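Local coordinates for DUF5624 domain-containing protein (Legionella pneumophila subsp. pneumophila, PDB 4JX2) that is of unknown function but is probably secreted, and combines alpha helices with a mixed beta sheet in a two-chain assembly, at residues P220-L233 with I408-Y422. Numbering follows the deposited sequence.
Sequences PIPYNNVMIGTFML and IPGITTGFPEGISTY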
ATOM      1  N   PRO A 220     -33.246  -5.774  23.903  1.00 39.37           N
ATOM      2  CA  PRO A 220     -32.367  -6.951  24.069  1.00 38.54           C
ATOM      3  C   PRO A 220     -31.462  -7.308  22.893  1.00 40.33           C
ATOM      4  O   PRO A 220     -30.442  -7.946  23.143  1.00 40.39           O
ATOM      5  CB  PRO A 220     -33.352  -8.093  24.354  1.00 41.04           C
ATOM      6  CG  PRO A 220     -34.631  -7.635  23.812  1.00 45.25           C
ATOM      7  CD  PRO A 220     -34.661  -6.168  24.039  1.00 40.90           C
ATOM      8  N   ILE A 221     -31.818  -6.940  21.647  1.00 35.22           N
ATOM      9  CA  ILE A 221     -30.949  -7.186  20.495  1.00 33.22           C
ATOM     10  C   ILE A 221     -29.819  -6.152  20.572  1.00 39.14           C
ATOM     11  O   ILE A 221     -30.094  -4.947  20.531  1.00 39.24           O
ATOM     12  CB  ILE A 221     -31.684  -7.149  19.128  1.00 35.34           C
ATOM     13  CG1 ILE A 221     -32.837  -8.170  19.067  1.00 37.01           C
ATOM     14  CG2 ILE A 221     -30.685  -7.372  17.973  1.00 34.06           C
ATOM     15  CD1 ILE A 221     -34.012  -7.725  18.164  1.00 44.67           C
ATOM     16  N   PRO A 222     -28.547  -6.573  20.713  1.00 36.31           N
ATOM     17  CA  PRO A 222     -27.455  -5.577  20.771  1.00 35.74           C
ATOM     18  C   PRO A 222     -27.442  -4.639  19.564  1.00 41.54           C
ATOM     19  O   PRO A 222     -27.806  -5.066  18.464  1.00 42.54           O
ATOM     20  CB  PRO A 222     -26.188  -6.443  20.756  1.00 36.35           C
ATOM     21  CG  PRO A 222     -26.622  -7.764  21.255  1.00 41.24           C
ATOM     22  CD  PRO A 222     -28.034  -7.956  20.799  1.00 37.24           C
ATOM     23  N   TYR A 223     -26.961  -3.384  19.741  1.00 37.65           N
ATOM     24  CA  TYR A 223     -26.786  -2.478  18.601  1.00 35.61           C
ATOM     25  C   TYR A 223     -25.679  -3.027  17.693  1.00 40.39           C
ATOM     26  O   TYR A 223     -25.680  -2.746  16.491  1.00 41.42           O
ATOM     27  CB  TYR A 223     -26.491  -1.027  19.009  1.00 35.21           C
ATOM     28  CG  TYR A 223     -26.826  -0.090  17.874  1.00 35.43           C
ATOM     29  CD1 TYR A 223     -28.142   0.299  17.633  1.00 38.34           C
ATOM     30  CD2 TYR A 223     -25.843   0.338  16.980  1.00 34.94           C
ATOM     31  CE1 TYR A 223     -28.471   1.107  16.544  1.00 39.17           C
ATOM     32  CE2 TYR A 223     -26.161   1.141  15.882  1.00 35.59           C
ATOM     33  CZ  TYR A 223     -27.477   1.519  15.669  1.00 45.93           C
ATOM     34  OH  TYR A 223     -27.804   2.320  14.605  1.00 51.82           O
ATOM     35  N   ASN A 224     -24.761  -3.848  18.268  1.00 35.02           N
ATOM     36  CA  ASN A 224     -23.712  -4.573  17.559  1.00 33.84           C
ATOM     37  C   ASN A 224     -24.326  -5.358  16.378  1.00 38.53           C
ATOM     38  O   ASN A 224     -23.764  -5.335  15.289  1.00 38.28           O
ATOM     39  CB  ASN A 224     -23.018  -5.535  18.519  1.00 34.89           C
ATOM     40  CG  ASN A 224     -22.033  -4.972  19.526  1.00 48.67           C
ATOM     41  OD1 ASN A 224     -21.348  -3.976  19.323  1.00 35.41           O
ATOM     42  ND2 ASN A 224     -21.847  -5.693  20.607  1.00 44.91           N
ATOM     43  N   ASN A 225     -25.510  -6.014  16.589  1.00 35.60           N
ATOM     44  CA  ASN A 225     -26.227  -6.767  15.549  1.00 35.12           C
ATOM     45  C   ASN A 225     -26.778  -5.824  14.455  1.00 37.85           C
ATOM     46  O   ASN A 225     -26.745  -6.177  13.269  1.00 38.76           O
ATOM     47  CB  ASN A 225     -27.354  -7.571  16.157  1.00 38.46           C
ATOM     48  CG  ASN A 225     -26.934  -8.762  16.996  1.00 47.93           C
ATOM     49  OD1 ASN A 225     -25.999  -8.709  17.819  1.00 33.01           O
ATOM     50  ND2 ASN A 225     -27.690  -9.843  16.861  1.00 36.21           N
ATOM     51  N   VAL A 226     -27.245  -4.624  14.843  1.00 31.75           N
ATOM     52  CA  VAL A 226     -27.743  -3.627  13.899  1.00 31.53           C
ATOM     53  C   VAL A 226     -26.564  -3.190  13.017  1.00 38.44           C
ATOM     54  O   VAL A 226     -26.733  -3.065  11.806  1.00 39.50           O
ATOM     55  CB  VAL A 226     -28.450  -2.432  14.604  1.00 34.58           C
ATOM     56  CG1 VAL A 226     -28.689  -1.264  13.659  1.00 33.73           C
ATOM     57  CG2 VAL A 226     -29.758  -2.873  15.219  1.00 34.98           C
HETATM   58  N   MSE A 227     -25.371  -3.002  13.609  1.00 34.84           N
HETATM   59  CA  MSE A 227     -24.188  -2.605  12.851  1.00 33.71           C
HETATM   60  C   MSE A 227     -23.813  -3.645  11.818  1.00 38.08           C
HETATM   61  O   MSE A 227     -23.556  -3.263  10.686  1.00 39.02           O
HETATM   62  CB  MSE A 227     -23.015  -2.306  13.766  1.00 35.68           C
HETATM   63  CG  MSE A 227     -23.160  -0.952  14.404  1.00 43.58           C
HETATM   64 SE   MSE A 227     -21.601  -0.397  15.324  0.75 52.30          SE
HETATM   65  CE  MSE A 227     -21.735  -1.538  16.987  1.00 49.09           C
ATOM     66  N   ILE A 228     -23.859  -4.950  12.162  1.00 33.56           N
ATOM     67  CA  ILE A 228     -23.534  -6.021  11.215  1.00 32.06           C
ATOM     68  C   ILE A 228     -24.626  -6.100  10.120  1.00 39.47           C
ATOM     69  O   ILE A 228     -24.288  -6.108   8.934  1.00 39.79           O
ATOM     70  CB  ILE A 228     -23.294  -7.389  11.918  1.00 33.70           C
ATOM     71  CG1 ILE A 228     -22.197  -7.308  13.038  1.00 33.63           C
ATOM     72  CG2 ILE A 228     -22.987  -8.502  10.900  1.00 31.39           C
ATOM     73  CD1 ILE A 228     -20.812  -6.538  12.682  1.00 33.43           C
ATOM     74  N   GLY A 229     -25.900  -6.098  10.527  1.00 36.77           N
ATOM     75  CA  GLY A 229     -27.032  -6.176   9.611  1.00 36.97           C
ATOM     76  C   GLY A 229     -27.017  -5.101   8.542  1.00 42.14           C
ATOM     77  O   GLY A 229     -27.135  -5.395   7.352  1.00 43.21           O
ATOM     78  N   THR A 230     -26.813  -3.849   8.960  1.00 38.72           N
ATOM     79  CA  THR A 230     -26.754  -2.675   8.080  1.00 37.57           C
ATOM     80  C   THR A 230     -25.550  -2.747   7.152  1.00 39.45           C
ATOM     81  O   THR A 230     -25.715  -2.463   5.971  1.00 41.43           O
ATOM     82  CB  THR A 230     -26.738  -1.379   8.884  1.00 39.36           C
ATOM     83  OG1 THR A 230     -25.733  -1.460   9.901  1.00 41.58           O
ATOM     84  CG2 THR A 230     -28.066  -1.066   9.491  1.00 29.76           C
ATOM     85  N   PHE A 231     -24.359  -3.135   7.665  1.00 31.88           N
ATOM     86  CA  PHE A 231     -23.153  -3.280   6.847  1.00 31.93           C
ATOM     87  C   PHE A 231     -23.376  -4.354   5.760  1.00 35.23           C
ATOM     88  O   PHE A 231     -23.013  -4.155   4.591  1.00 34.51           O
ATOM     89  CB  PHE A 231     -21.920  -3.630   7.715  1.00 33.69           C
ATOM     90  CG  PHE A 231     -21.263  -2.473   8.436  1.00 35.94           C
ATOM     91  CD1 PHE A 231     -21.006  -1.278   7.779  1.00 39.67           C
ATOM     92  CD2 PHE A 231     -20.837  -2.604   9.756  1.00 39.08           C
ATOM     93  CE1 PHE A 231     -20.364  -0.220   8.444  1.00 40.58           C
ATOM     94  CE2 PHE A 231     -20.232  -1.532  10.432  1.00 41.20           C
ATOM     95  CZ  PHE A 231     -19.980  -0.355   9.764  1.00 39.19           C
HETATM   96  N   MSE A 232     -23.999  -5.482   6.160  1.00 29.71           N
HETATM   97  CA  MSE A 232     -24.362  -6.592   5.284  1.00 28.26           C
HETATM   98  C   MSE A 232     -25.258  -6.130   4.130  1.00 35.36           C
HETATM   99  O   MSE A 232     -25.070  -6.571   3.001  1.00 36.85           O
HETATM  100  CB  MSE A 232     -25.107  -7.681   6.077  1.00 29.09           C
HETATM  101  CG  MSE A 232     -24.216  -8.572   6.885  1.00 33.88           C
HETATM  102 SE   MSE A 232     -23.110  -9.776   5.848  0.75 39.30          SE
HETATM  103  CE  MSE A 232     -22.152 -10.704   7.280  1.00 34.72           C
ATOM    104  N   LEU A 233     -26.239  -5.267   4.411  1.00 32.31           N
ATOM    105  CA  LEU A 233     -27.192  -4.832   3.389  1.00 33.08           C
ATOM    106  C   LEU A 233     -26.556  -3.895   2.416  1.00 37.00           C
ATOM    107  O   LEU A 233     -26.895  -3.919   1.236  1.00 39.40           O
ATOM    108  CB  LEU A 233     -28.444  -4.201   4.006  1.00 33.38           C
ATOM    109  CG  LEU A 233     -29.351  -5.145   4.833  1.00 36.60           C
ATOM    110  CD1 LEU A 233     -30.342  -4.344   5.605  1.00 36.40           C
ATOM    111  CD2 LEU A 233     -30.061  -6.171   3.955  1.00 36.42           C
ATOM    112  N   ILE A 408     -28.443 -13.598   5.776  1.00 40.61           N
ATOM    113  CA  ILE A 408     -27.828 -12.304   6.079  1.00 39.79           C
ATOM    114  C   ILE A 408     -27.639 -12.122   7.601  1.00 44.26           C
ATOM    115  O   ILE A 408     -28.596 -11.731   8.286  1.00 45.75           O
ATOM    116  CB  ILE A 408     -28.625 -11.106   5.436  1.00 41.74           C
ATOM    117  CG1 ILE A 408     -28.984 -11.380   3.951  1.00 40.08           C
ATOM    118  CG2 ILE A 408     -27.859  -9.793   5.597  1.00 39.81           C
ATOM    119  CD1 ILE A 408     -29.964 -10.542   3.438  1.00 29.74           C
ATOM    120  N   PRO A 409     -26.406 -12.359   8.125  1.00 39.04           N
ATOM    121  CA  PRO A 409     -26.144 -12.127   9.554  1.00 37.98           C
ATOM    122  C   PRO A 409     -26.513 -10.707   9.983  1.00 40.70           C
ATOM    123  O   PRO A 409     -26.192  -9.743   9.291  1.00 40.46           O
ATOM    124  CB  PRO A 409     -24.638 -12.386   9.666  1.00 39.23           C
ATOM    125  CG  PRO A 409     -24.354 -13.390   8.567  1.00 44.26           C
ATOM    126  CD  PRO A 409     -25.181 -12.825   7.441  1.00 40.47           C
ATOM    127  N   GLY A 410     -27.251 -10.608  11.085  1.00 37.40           N
ATOM    128  CA  GLY A 410     -27.753  -9.344  11.619  1.00 37.49           C
ATOM    129  C   GLY A 410     -29.126  -8.964  11.081  1.00 42.45           C
ATOM    130  O   GLY A 410     -29.702  -7.966  11.516  1.00 41.95           O
ATOM    131  N   ILE A 411     -29.660  -9.757  10.113  1.00 39.19           N
ATOM    132  CA  ILE A 411     -30.962  -9.552   9.483  1.00 38.73           C
ATOM    133  C   ILE A 411     -31.801 -10.826   9.607  1.00 42.74           C
ATOM    134  O   ILE A 411     -32.870 -10.803  10.221  1.00 43.17           O
ATOM    135  CB  ILE A 411     -30.829  -9.090   7.998  1.00 40.91           C
ATOM    136  CG1 ILE A 411     -30.003  -7.774   7.864  1.00 39.51           C
ATOM    137  CG2 ILE A 411     -32.216  -8.978   7.323  1.00 41.53           C
ATOM    138  CD1 ILE A 411     -30.634  -6.539   8.503  1.00 48.44           C
ATOM    139  N   THR A 412     -31.312 -11.933   9.044  1.00 39.52           N
ATOM    140  CA  THR A 412     -32.037 -13.212   9.067  1.00 39.84           C
ATOM    141  C   THR A 412     -31.519 -14.144  10.156  1.00 46.61           C
ATOM    142  O   THR A 412     -32.207 -15.101  10.510  1.00 46.84           O
ATOM    143  CB  THR A 412     -31.952 -13.917   7.701  1.00 36.49           C
ATOM    144  OG1 THR A 412     -30.594 -14.237   7.404  1.00 38.34           O
ATOM    145  CG2 THR A 412     -32.550 -13.094   6.579  1.00 30.98           C
ATOM    146  N   THR A 413     -30.308 -13.876  10.685  1.00 44.54           N
ATOM    147  CA  THR A 413     -29.685 -14.753  11.667  1.00 45.00           C
ATOM    148  C   THR A 413     -28.847 -13.955  12.688  1.00 50.57           C
ATOM    149  O   THR A 413     -28.545 -12.787  12.452  1.00 51.37           O
ATOM    150  CB  THR A 413     -28.865 -15.797  10.883  1.00 52.81           C
ATOM    151  OG1 THR A 413     -28.749 -17.001  11.643  1.00 61.14           O
ATOM    152  CG2 THR A 413     -27.531 -15.270  10.364  1.00 47.00           C
ATOM    153  N   GLY A 414     -28.500 -14.587  13.809  1.00 47.41           N
ATOM    154  CA  GLY A 414     -27.665 -13.983  14.847  1.00 46.86           C
ATOM    155  C   GLY A 414     -28.377 -13.330  16.014  1.00 50.27           C
ATOM    156  O   GLY A 414     -27.753 -12.611  16.798  1.00 51.13           O
ATOM    157  N   PHE A 415     -29.669 -13.598  16.161  1.00 45.63           N
ATOM    158  CA  PHE A 415     -30.470 -12.993  17.217  1.00 45.51           C
ATOM    159  C   PHE A 415     -30.242 -13.636  18.574  1.00 53.01           C
ATOM    160  O   PHE A 415     -30.004 -14.845  18.625  1.00 53.80           O
ATOM    161  CB  PHE A 415     -31.958 -13.044  16.858  1.00 46.49           C
ATOM    162  CG  PHE A 415     -32.256 -12.146  15.684  1.00 45.68           C
ATOM    163  CD1 PHE A 415     -32.343 -10.764  15.848  1.00 46.81           C
ATOM    164  CD2 PHE A 415     -32.391 -12.672  14.402  1.00 45.79           C
ATOM    165  CE1 PHE A 415     -32.586  -9.932  14.760  1.00 46.55           C
ATOM    166  CE2 PHE A 415     -32.633 -11.839  13.314  1.00 48.07           C
ATOM    167  CZ  PHE A 415     -32.719 -10.473  13.496  1.00 45.79           C
ATOM    168  N   PRO A 416     -30.316 -12.857  19.694  1.00 50.93           N
ATOM    169  CA  PRO A 416     -30.144 -13.479  21.019  1.00 51.65           C
ATOM    170  C   PRO A 416     -31.135 -14.618  21.244  1.00 57.54           C
ATOM    171  O   PRO A 416     -32.231 -14.590  20.697  1.00 56.75           O
ATOM    172  CB  PRO A 416     -30.405 -12.319  21.998  1.00 53.30           C
ATOM    173  CG  PRO A 416     -30.166 -11.087  21.229  1.00 56.71           C
ATOM    174  CD  PRO A 416     -30.575 -11.403  19.817  1.00 52.06           C
ATOM    175  N   GLU A 417     -30.728 -15.630  22.021  1.00 57.39           N
ATOM    176  CA  GLU A 417     -31.548 -16.796  22.358  1.00 59.57           C
ATOM    177  C   GLU A 417     -32.902 -16.325  22.878  1.00 63.68           C
ATOM    178  O   GLU A 417     -32.954 -15.493  23.789  1.00 62.92           O
ATOM    179  CB  GLU A 417     -30.821 -17.679  23.391  1.00 62.09           C
ATOM    180  CG  GLU A 417     -31.543 -18.977  23.734  1.00 80.89           C
ATOM    181  CD  GLU A 417     -30.746 -20.267  23.601  1.00114.96           C
ATOM    182  OE1 GLU A 417     -29.500 -20.232  23.733  1.00107.71           O
ATOM    183  OE2 GLU A 417     -31.383 -21.325  23.388  1.00116.65           O
ATOM    184  N   GLY A 418     -33.967 -16.778  22.219  1.00 60.79           N
ATOM    185  CA  GLY A 418     -35.330 -16.389  22.561  1.00 61.40           C
ATOM    186  C   GLY A 418     -35.966 -15.377  21.627  1.00 65.15           C
ATOM    187  O   GLY A 418     -37.183 -15.155  21.711  1.00 67.55           O
ATOM    188  N   ILE A 419     -35.150 -14.750  20.742  1.00 57.86           N
ATOM    189  CA  ILE A 419     -35.556 -13.736  19.752  1.00 56.00           C
ATOM    190  C   ILE A 419     -35.349 -14.313  18.339  1.00 56.83           C
ATOM    191  O   ILE A 419     -34.334 -14.977  18.080  1.00 55.26           O
ATOM    192  CB  ILE A 419     -34.765 -12.402  19.974  1.00 58.39           C
ATOM    193  CG1 ILE A 419     -35.045 -11.807  21.380  1.00 59.53           C
ATOM    194  CG2 ILE A 419     -35.063 -11.366  18.877  1.00 58.77           C
ATOM    195  CD1 ILE A 419     -33.900 -11.090  22.028  1.00 65.75           C
ATOM    196  N   SER A 420     -36.300 -14.046  17.425  1.00 52.09           N
ATOM    197  CA  SER A 420     -36.246 -14.541  16.041  1.00 51.32           C
ATOM    198  C   SER A 420     -35.995 -13.418  14.998  1.00 53.22           C
ATOM    199  O   SER A 420     -35.401 -13.680  13.939  1.00 52.92           O
ATOM    200  CB  SER A 420     -37.531 -15.286  15.693  1.00 56.24           C
ATOM    201  OG  SER A 420     -38.671 -14.568  16.140  1.00 68.37           O
ATOM    202  N   THR A 421     -36.455 -12.189  15.284  1.00 47.41           N
ATOM    203  CA  THR A 421     -36.282 -11.036  14.390  1.00 44.91           C
ATOM    204  C   THR A 421     -36.374  -9.743  15.210  1.00 46.05           C
ATOM    205  O   THR A 421     -36.596  -9.796  16.420  1.00 45.63           O
ATOM    206  CB  THR A 421     -37.324 -11.098  13.239  1.00 46.01           C
ATOM    207  OG1 THR A 421     -36.987 -10.149  12.226  1.00 43.36           O
ATOM    208  CG2 THR A 421     -38.751 -10.892  13.717  1.00 38.53           C
ATOM    209  N   TYR A 422     -36.242  -8.593  14.548  1.00 41.82           N
ATOM    210  CA  TYR A 422     -36.399  -7.284  15.184  1.00 42.03           C
ATOM    211  C   TYR A 422     -37.870  -6.993  15.489  1.00 50.65           C
ATOM    212  O   TYR A 422     -38.720  -7.274  14.636  1.00 51.85           O
ATOM    213  CB  TYR A 422     -35.835  -6.178  14.280  1.00 41.49           C
ATOM    214  CG  TYR A 422     -34.340  -6.249  14.123  1.00 40.93           C
ATOM    215  CD1 TYR A 422     -33.492  -5.662  15.063  1.00 42.04           C
ATOM    216  CD2 TYR A 422     -33.761  -6.938  13.059  1.00 41.01           C
ATOM    217  CE1 TYR A 422     -32.106  -5.739  14.936  1.00 39.37           C
ATOM    218  CE2 TYR A 422     -32.377  -7.030  12.926  1.00 40.68           C
ATOM    219  CZ  TYR A 422     -31.552  -6.435  13.873  1.00 42.16           C
ATOM    220  OH  TYR A 422     -30.191  -6.523  13.749  1.00 36.19           O
TER
HETATM  221  O   HOH W   1     -29.345 -10.279  14.565  1.00 48.00           O
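G229 and G410 bring the two backbones together, CA to CA 3.8 Å, where the first turns of helix 223-247 lie against the irregular loop that follows helix 386-398. The helix packs closely on the loop at these two glycines: neither residue has a CB, and the chains meet backbone on backbone. Y422 lies beside this point. Y422 OH donates to G410 O at 2.7 Å, tilted 21° from the carbonyl plane, while Y422 CE1 lies 3.7 Å from both I221 CG2 and V226 CG2. With chi1 at -58°, I221 has CG2 anti to the backbone N and turned to the tyrosine, and its CG1 branch runs to the edge of the F415 ring and to P416 CD and I419 CG2, the end residues of a type II beta turn. Toward the other end, L233 CD1 meets I411 CD1 at 3.6 Å. Selenomethionine M232 bends at chi2, laying M232 CE 3.7 Å from P409 CD, and the M232 and I408 side chains slide past each other in opposite directions, CB beside CG2; helices 366-378 and 386-398 also pack on M232 through F369 and W391. The one direct hydrogen bond across is weak: N225 ND2 reaches G414 O at 2.8 Å with an N-H...O angle of 125°. N225 ND2 also donates to a water at 2.9 Å, whose oxygen stands over the centre of the F415 ring.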